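Local coordinates for protein aryl acylamidase (bacterium CSBL00001, PDB 4YJ6) that probably hydrolyses the amide bond of aryl acylamides, as a member of the amidase signature family of enzymes, at residues Ile366-Gln369 with Gln370-Asp374; Met432-Leu435 with Thr436-Gly440; Ile16-Leu19 with Val20-Gln24. One frame throughout, in Å; residues are numbered along the deposited sequence.

Contact 1 of 3, residues Ile366-Gln369 with Gln370-Asp374; sequences ISVQ and QISAD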
loop_
_atom_site.group_PDB
_atom_site.type_symbol
_atom_site.label_atom_id
_atom_site.label_comp_id
_atom_site.label_asym_id
_atom_site.label_seq_id
_atom_site.Cartn_x
_atom_site.Cartn_y
_atom_site.Cartn_z
ATOM N N ILE A 366 -21.188 8.685 -17.936
ATOM C CA ILE A 366 -21.681 9.079 -16.624
ATOM C C ILE A 366 -22.178 10.516 -16.682
ATOM O O ILE A 366 -21.561 11.362 -17.335
ATOM C CB ILE A 366 -20.578 8.936 -15.562
ATOM C CG1 ILE A 366 -21.147 9.203 -14.161
ATOM C CG2 ILE A 366 -19.347 9.838 -15.884
ATOM C CD1 ILE A 366 -20.152 8.903 -13.083
ATOM N N SER A 367 -23.284 10.803 -16.012
ATOM C CA SER A 367 -23.862 12.141 -16.082
ATOM C C SER A 367 -23.183 13.051 -15.086
ATOM O O SER A 367 -22.634 12.590 -14.089
ATOM C CB SER A 367 -25.342 12.107 -15.758
ATOM O OG SER A 367 -25.553 11.736 -14.408
ATOM N N VAL A 368 -23.243 14.351 -15.351
ATOM C CA VAL A 368 -22.691 15.337 -14.447
ATOM C C VAL A 368 -23.461 15.259 -13.112
ATOM O O VAL A 368 -22.873 15.478 -12.070
ATOM C CB VAL A 368 -22.695 16.768 -15.074
ATOM C CG1 VAL A 368 -24.110 17.248 -15.350
ATOM C CG2 VAL A 368 -21.955 17.770 -14.189
ATOM N N GLN A 369 -24.746 14.917 -13.153
ATOM C CA GLN A 369 -25.521 14.752 -11.913
ATOM C C GLN A 369 -24.921 13.634 -11.059
ATOM O O GLN A 369 -24.800 13.780 -9.853
ATOM C CB GLN A 369 -26.988 14.464 -12.220
ATOM C CG GLN A 369 -27.731 15.676 -12.817
ATOM C CD GLN A 369 -27.452 15.900 -14.310
ATOM O OE1 GLN A 369 -27.014 14.995 -15.029
ATOM N NE2 GLN A 369 -27.701 17.123 -14.773
ATOM N N GLN A 370 -24.535 12.523 -11.692
ATOM C CA GLN A 370 -23.970 11.405 -10.951
ATOM C C GLN A 370 -22.599 11.755 -10.385
ATOM O O GLN A 370 -22.273 11.394 -9.244
ATOM C CB GLN A 370 -23.833 10.158 -11.837
ATOM C CG GLN A 370 -23.258 8.956 -11.092
ATOM C CD GLN A 370 -24.217 8.438 -10.039
ATOM O OE1 GLN A 370 -25.187 7.748 -10.364
ATOM N NE2 GLN A 370 -23.969 8.784 -8.776
ATOM N N ILE A 371 -21.777 12.412 -11.199
ATOM C CA ILE A 371 -20.482 12.893 -10.744
ATOM C C ILE A 371 -20.652 13.786 -9.519
ATOM O O ILE A 371 -19.960 13.607 -8.508
ATOM C CB ILE A 371 -19.767 13.669 -11.882
ATOM C CG1 ILE A 371 -19.334 12.693 -12.972
ATOM C CG2 ILE A 371 -18.554 14.427 -11.325
ATOM C CD1 ILE A 371 -18.855 13.414 -14.227
ATOM N N SER A 372 -21.635 14.681 -9.576
ATOM C CA SER A 372 -21.865 15.640 -8.491
ATOM C C SER A 372 -22.337 14.917 -7.241
ATOM O O SER A 372 -21.961 15.271 -6.136
ATOM C CB SER A 372 -22.901 16.708 -8.904
ATOM O OG SER A 372 -22.422 17.443 -10.023
ATOM N N ALA A 373 -23.189 13.912 -7.416
ATOM C CA ALA A 373 -23.692 13.168 -6.269
ATOM C C ALA A 373 -22.539 12.446 -5.565
ATOM O O ALA A 373 -22.505 12.373 -4.337
ATOM C CB ALA A 373 -24.752 12.184 -6.712
ATOM N N ASP A 374 -21.604 11.906 -6.343
ATOM C CA ASP A 374 -20.458 11.213 -5.749
ATOM C C ASP A 374 -19.574 12.217 -5.003
ATOM O O ASP A 374 -19.030 11.893 -3.945
ATOM C CB ASP A 374 -19.665 10.457 -6.820
ATOM C CG ASP A 374 -20.460 9.271 -7.384
ATOM O OD1 ASP A 374 -21.492 8.927 -6.786
ATOM O OD2 ASP A 374 -20.081 8.703 -8.415
#
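The N terminus of helix 368-389 is capped by Ser367, whose OG accepts from Gln370 N at 3.0 Å with an N-H...O angle of 152°. A chi1 of 66° sets that hydroxyl between its own backbone N and carbonyl carbon, within reach of the amide. The carbonyl of Ser367 meets Ile371 N in the carbonyl plane, in a nearly straight bond of 171°.

One residue ahead of the cap, Ile366 folds back over the first turn. Its CG1 lies 3.7 Å from Gln370 CB, its CD1 stands 3.9 Å from Ile371 CG1, and it crosses both side chains at about a right angle. An apolar pair joining the residue before the N-cap to the fourth residue after the cap is a hydrophobic staple, here combined with the serine cap.

Farther round the turn, Val368 O is gripped twice: Ser372 N and Ser372 OG approach from opposite faces of its plane, each at 2.9 Å, with the hydroxyl well above that plane. On the side facing helix 315-339, Ile366 packs on Ile328, and Asp374 forms a salt bridge with Arg324 while accepting a weak bond from Gln370 NE2.

Contact 2 of 3, residues Met432-Leu435 with Thr436-Gly440; sequences MTYL and TNFSG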
loop_
_atom_site.group_PDB
_atom_site.type_symbol
_atom_site.label_atom_id
_atom_site.label_comp_id
_atom_site.label_asym_id
_atom_site.label_seq_id
_atom_site.Cartn_x
_atom_site.Cartn_y
_atom_site.Cartn_z
HETATM N N MSE A 432 -12.203 -0.969 4.314
HETATM C CA MSE A 432 -12.711 0.224 4.998
HETATM C C MSE A 432 -11.747 1.393 4.919
HETATM O O MSE A 432 -12.140 2.533 5.126
HETATM C CB MSE A 432 -13.044 -0.146 6.439
HETATM C CG MSE A 432 -14.007 -1.291 6.423
HETATM SE SE MSE A 432 -14.674 -1.472 8.241
HETATM C CE MSE A 432 -13.158 -2.306 9.108
ATOM N N THR A 433 -10.491 1.063 4.613
ATOM C CA THR A 433 -9.448 2.038 4.256
ATOM C C THR A 433 -9.874 3.094 3.233
ATOM O O THR A 433 -9.289 4.195 3.215
ATOM C CB THR A 433 -8.280 1.265 3.598
ATOM O OG1 THR A 433 -8.797 0.291 2.681
ATOM C CG2 THR A 433 -7.534 0.489 4.672
ATOM N N TYR A 434 -10.837 2.783 2.352
ATOM C CA TYR A 434 -11.103 3.731 1.260
ATOM C C TYR A 434 -11.632 5.069 1.788
ATOM O O TYR A 434 -11.614 6.065 1.031
ATOM C CB TYR A 434 -12.031 3.173 0.150
ATOM C CG TYR A 434 -13.473 2.864 0.549
ATOM C CD1 TYR A 434 -14.369 3.892 0.881
ATOM C CD2 TYR A 434 -13.948 1.556 0.521
ATOM C CE1 TYR A 434 -15.696 3.602 1.234
ATOM C CE2 TYR A 434 -15.257 1.257 0.865
ATOM C CZ TYR A 434 -16.126 2.280 1.219
ATOM O OH TYR A 434 -17.441 1.980 1.555
ATOM N N LEU A 435 -12.104 5.112 3.034
ATOM C CA LEU A 435 -12.588 6.399 3.569
ATOM C C LEU A 435 -11.494 7.483 3.506
ATOM O O LEU A 435 -11.817 8.644 3.286
ATOM C CB LEU A 435 -13.097 6.272 4.994
ATOM C CG LEU A 435 -14.280 5.326 5.143
ATOM C CD1 LEU A 435 -14.637 5.192 6.651
ATOM C CD2 LEU A 435 -15.468 5.821 4.346
ATOM N N THR A 436 -10.212 7.133 3.717
ATOM C CA THR A 436 -9.180 8.185 3.694
ATOM C C THR A 436 -8.738 8.511 2.270
ATOM O O THR A 436 -8.088 9.526 2.045
ATOM C CB THR A 436 -7.923 7.809 4.504
ATOM O OG1 THR A 436 -7.283 6.694 3.889
ATOM C CG2 THR A 436 -8.310 7.432 5.942
ATOM N N ASN A 437 -9.087 7.680 1.296
ATOM C CA ASN A 437 -8.937 8.115 -0.099
ATOM C C ASN A 437 -10.027 9.133 -0.453
ATOM O O ASN A 437 -9.848 9.954 -1.322
ATOM C CB ASN A 437 -8.978 6.920 -1.063
ATOM C CG ASN A 437 -7.910 5.909 -0.733
ATOM O OD1 ASN A 437 -8.172 4.961 -0.000
ATOM N ND2 ASN A 437 -6.695 6.117 -1.243
ATOM N N PHE A 438 -11.178 9.066 0.221
ATOM C CA PHE A 438 -12.127 10.176 0.103
ATOM C C PHE A 438 -11.638 11.413 0.854
ATOM O O PHE A 438 -11.773 12.537 0.358
ATOM C CB PHE A 438 -13.479 9.807 0.731
ATOM C CG PHE A 438 -14.277 8.821 -0.070
ATOM C CD1 PHE A 438 -14.059 8.642 -1.427
ATOM C CD2 PHE A 438 -15.315 8.130 0.547
ATOM C CE1 PHE A 438 -14.863 7.716 -2.161
ATOM C CE2 PHE A 438 -16.112 7.240 -0.169
ATOM C CZ PHE A 438 -15.894 7.038 -1.514
ATOM N N SER A 439 -11.062 11.222 2.047
ATOM C CA SER A 439 -10.877 12.351 2.954
ATOM C C SER A 439 -9.499 12.996 3.040
ATOM O O SER A 439 -9.416 14.174 3.423
ATOM C CB SER A 439 -11.327 11.957 4.377
ATOM O OG SER A 439 -10.362 11.111 4.992
ATOM N N GLY A 440 -8.444 12.239 2.696
ATOM C CA GLY A 440 -7.111 12.809 2.554
ATOM C C GLY A 440 -6.253 12.676 3.807
ATOM O O GLY A 440 -5.095 13.050 3.805
#
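Tyr434 O accepts from Phe438 N at 3.1 Å, and Leu435 O from Ser439 N at 3.0 Å; these are i to i+4 bonds of the short helix 434-439. Before them comes a bond one residue shorter, Thr436 N to Thr433 O at 3.1 Å, whose donor stands 40° out of the carbonyl plane.

The polar side chains find their main partners elsewhere. Asn437 ND2 is held by Asp183 OD1 and Tyr221 O, Thr436 OG1 bonds to Gln201 OE1, Thr433 OG1 to Gly185 O, and Ser439 OG to His441 ND1. Asp183 and Gly185 belong to the glycine-rich run recognisable in amidase signature enzymes, and a phosphate ion lies about 6 Å from the Asn437 side chain.

Away from these bonds the contact is aromatic. Tyr434 and Phe438 run alongside each other in the same direction and form an offset edge-to-face pair: the tyrosine edge is turned to the phenylalanine face, with centroids 5.6 Å apart and planes at 63°. Phe438 CE2 comes 3.9 Å from Tyr434 CD1. With chi1 at -73°, Phe438 CG stands beside its own backbone N, and Tyr434 O sits over the outer part of one ring face, 4.0 Å from its plane. Leu435 CD2 makes a looser approach to Phe438 CD2, at 4.4 Å. Phe438 packs on Trp322 and Met325 of helix 315-339 and on Leu377 of helix 368-389.

The stretch is thus two-sided. Thr433 OG1, Thr436 OG1 and Asn437 ND2 have polar partners in Gly185, Gln201, and Asp183 with Tyr221, while among the apolar groups Tyr434 packs on Met318 of helix 315-339, and Leu435 and Phe438 pack on both that helix and helix 368-389.

Contact 3 of 3, residues Ile16-Leu19 with Val20-Gln24; sequences IVEL and VKSKQ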
loop_
_atom_site.group_PDB
_atom_site.type_symbol
_atom_site.label_atom_id
_atom_site.label_comp_id
_atom_site.label_asym_id
_atom_site.label_seq_id
_atom_site.Cartn_x
_atom_site.Cartn_y
_atom_site.Cartn_z
ATOM N N ILE A 16 20.576 -2.576 7.194
ATOM C CA ILE A 16 21.328 -2.613 5.931
ATOM C C ILE A 16 22.078 -1.323 5.665
ATOM O O ILE A 16 23.239 -1.333 5.216
ATOM C CB ILE A 16 20.405 -2.933 4.756
ATOM C CG1 ILE A 16 19.979 -4.410 4.893
ATOM C CG2 ILE A 16 21.159 -2.750 3.425
ATOM C CD1 ILE A 16 18.814 -4.765 4.053
ATOM N N VAL A 17 21.430 -0.189 5.886
ATOM C CA VAL A 17 22.104 1.091 5.688
ATOM C C VAL A 17 23.416 1.102 6.485
ATOM O O VAL A 17 24.463 1.528 6.005
ATOM C CB VAL A 17 21.226 2.261 6.141
ATOM C CG1 VAL A 17 22.049 3.532 6.336
ATOM C CG2 VAL A 17 20.105 2.502 5.119
ATOM N N GLU A 18 23.345 0.648 7.728
ATOM C CA GLU A 18 24.544 0.686 8.580
ATOM C C GLU A 18 25.597 -0.327 8.119
ATOM O O GLU A 18 26.809 -0.034 8.147
ATOM C CB GLU A 18 24.134 0.462 10.043
ATOM C CG GLU A 18 25.301 0.252 11.008
ATOM C CD GLU A 18 26.191 1.463 11.158
ATOM O OE1 GLU A 18 25.764 2.593 10.814
ATOM O OE2 GLU A 18 27.337 1.276 11.630
ATOM N N LEU A 19 25.155 -1.526 7.732
ATOM C CA LEU A 19 26.057 -2.572 7.240
ATOM C C LEU A 19 26.805 -2.069 6.008
ATOM O O LEU A 19 28.001 -2.296 5.848
ATOM C CB LEU A 19 25.278 -3.804 6.810
ATOM C CG LEU A 19 25.219 -5.085 7.663
ATOM C CD1 LEU A 19 25.899 -5.011 9.045
ATOM C CD2 LEU A 19 23.818 -5.666 7.723
ATOM N N VAL A 20 26.098 -1.362 5.137
ATOM C CA VAL A 20 26.731 -0.896 3.903
ATOM C C VAL A 20 27.630 0.330 4.178
ATOM O O VAL A 20 28.769 0.388 3.703
ATOM C CB VAL A 20 25.636 -0.607 2.825
ATOM C CG1 VAL A 20 26.225 0.161 1.641
ATOM C CG2 VAL A 20 24.987 -1.936 2.363
ATOM N N LYS A 21 27.162 1.267 5.006
ATOM C CA LYS A 21 27.920 2.476 5.287
ATOM C C LYS A 21 29.223 2.137 6.005
ATOM O O LYS A 21 30.271 2.757 5.748
ATOM C CB LYS A 21 27.113 3.430 6.166
ATOM C CG LYS A 21 27.910 4.642 6.615
ATOM C CD LYS A 21 27.338 5.286 7.842
ATOM C CE LYS A 21 28.490 5.891 8.691
ATOM N NZ LYS A 21 29.570 4.881 9.112
ATOM N N SER A 22 29.168 1.171 6.909
ATOM C CA SER A 22 30.365 0.759 7.643
ATOM C C SER A 22 31.249 -0.227 6.886
ATOM O O SER A 22 32.241 -0.740 7.437
ATOM C CB SER A 22 29.978 0.156 8.989
ATOM O OG SER A 22 29.241 -1.030 8.807
ATOM N N LYS A 23 30.903 -0.480 5.622
ATOM C CA LYS A 23 31.647 -1.400 4.761
ATOM C C LYS A 23 31.686 -2.836 5.270
ATOM O O LYS A 23 32.608 -3.591 4.952
ATOM C CB LYS A 23 33.074 -0.879 4.515
ATOM C CG LYS A 23 33.099 0.548 3.985
ATOM C CD LYS A 23 34.534 1.085 3.787
ATOM C CE LYS A 23 34.529 2.567 3.375
ATOM N NZ LYS A 23 35.910 3.197 3.476
ATOM N N GLN A 24 30.695 -3.242 6.055
ATOM C CA GLN A 24 30.626 -4.636 6.458
ATOM C C GLN A 24 30.142 -5.543 5.342
ATOM O O GLN A 24 30.468 -6.732 5.302
ATOM C CB GLN A 24 29.713 -4.815 7.651
ATOM C CG GLN A 24 30.279 -4.259 8.943
ATOM C CD GLN A 24 29.288 -4.441 10.077
ATOM O OE1 GLN A 24 28.999 -5.560 10.474
ATOM N NE2 GLN A 24 28.723 -3.334 10.553
#
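Ser22 OG donates to Glu18 O over 2.7 Å, and Ser22 N reaches the same oxygen at 2.9 Å from the opposite face of the carbonyl plane, so two bonds grip one acceptor at the end of helix 13-21. The hydroxyl points there because chi1 of 65° places OG between the backbone N and the carbonyl carbon. The same OG accepts from Gln24 NE2 at 2.9 Å, a bond of 156° lying in the amide plane.

The chain then leaves the helix through a Schellman motif: Lys23 has positive phi, Gln24 N bonds to Leu19 O at 2.9 Å, and Lys23 N bonds to Val20 O. Leu19 and Gln24, the residues whose side chains meet across such a turn, are in close contact, Leu19 CD1 lying 3.5 Å from Gln24 OE1 and almost as near to the carbon and nitrogen of that amide. On the buried flank, Val20 CG2 meets Ile16 CG2 at 4.1 Å, while Val20 also touches Ile25 in the following loop and Ile67 of helix 53-69.

The solvent side is looser. Glu18 and Lys21 both rise from the exposed face, yet Glu18 OE1 and Lys21 NZ remain 4.8 Å apart, too far for a salt bridge, although their opposite charges may attract weakly. Glu18 OE2 comes no nearer to Ser22 CB than 3.9 Å.

With an alanine in place of Ser22, Glu18 O would lose one donor and the Gln24 amide would probably be set free to turn.

Chemically, the serine hydroxyl acts as donor and acceptor at once, coupling the carbonyl of Glu18, in the last turn, to the side chain of the glutamine that completes the Schellman motif.

How the contacts relate
From the N terminus the chain meets contact 3 first, at the end of helix 13-21, then contact 1 at the start of helix 368-389, and finally contact 2 in helix 434-439. Each lies within one continuous stretch, so none closes a long loop, and the three follow in series without nesting or crossing. Contacts 1 and 2 lie on the same side of the chain's centre, with centres 19 Å apart and nearest atoms about 6 Å apart; without touching, both lean on helix 315-339, and helix 368-389 runs on from contact 1 to pack against contact 2. Contact 3 sits across the chain's centre, about 54 Å from contact 1 between centres, beside helix 53-69.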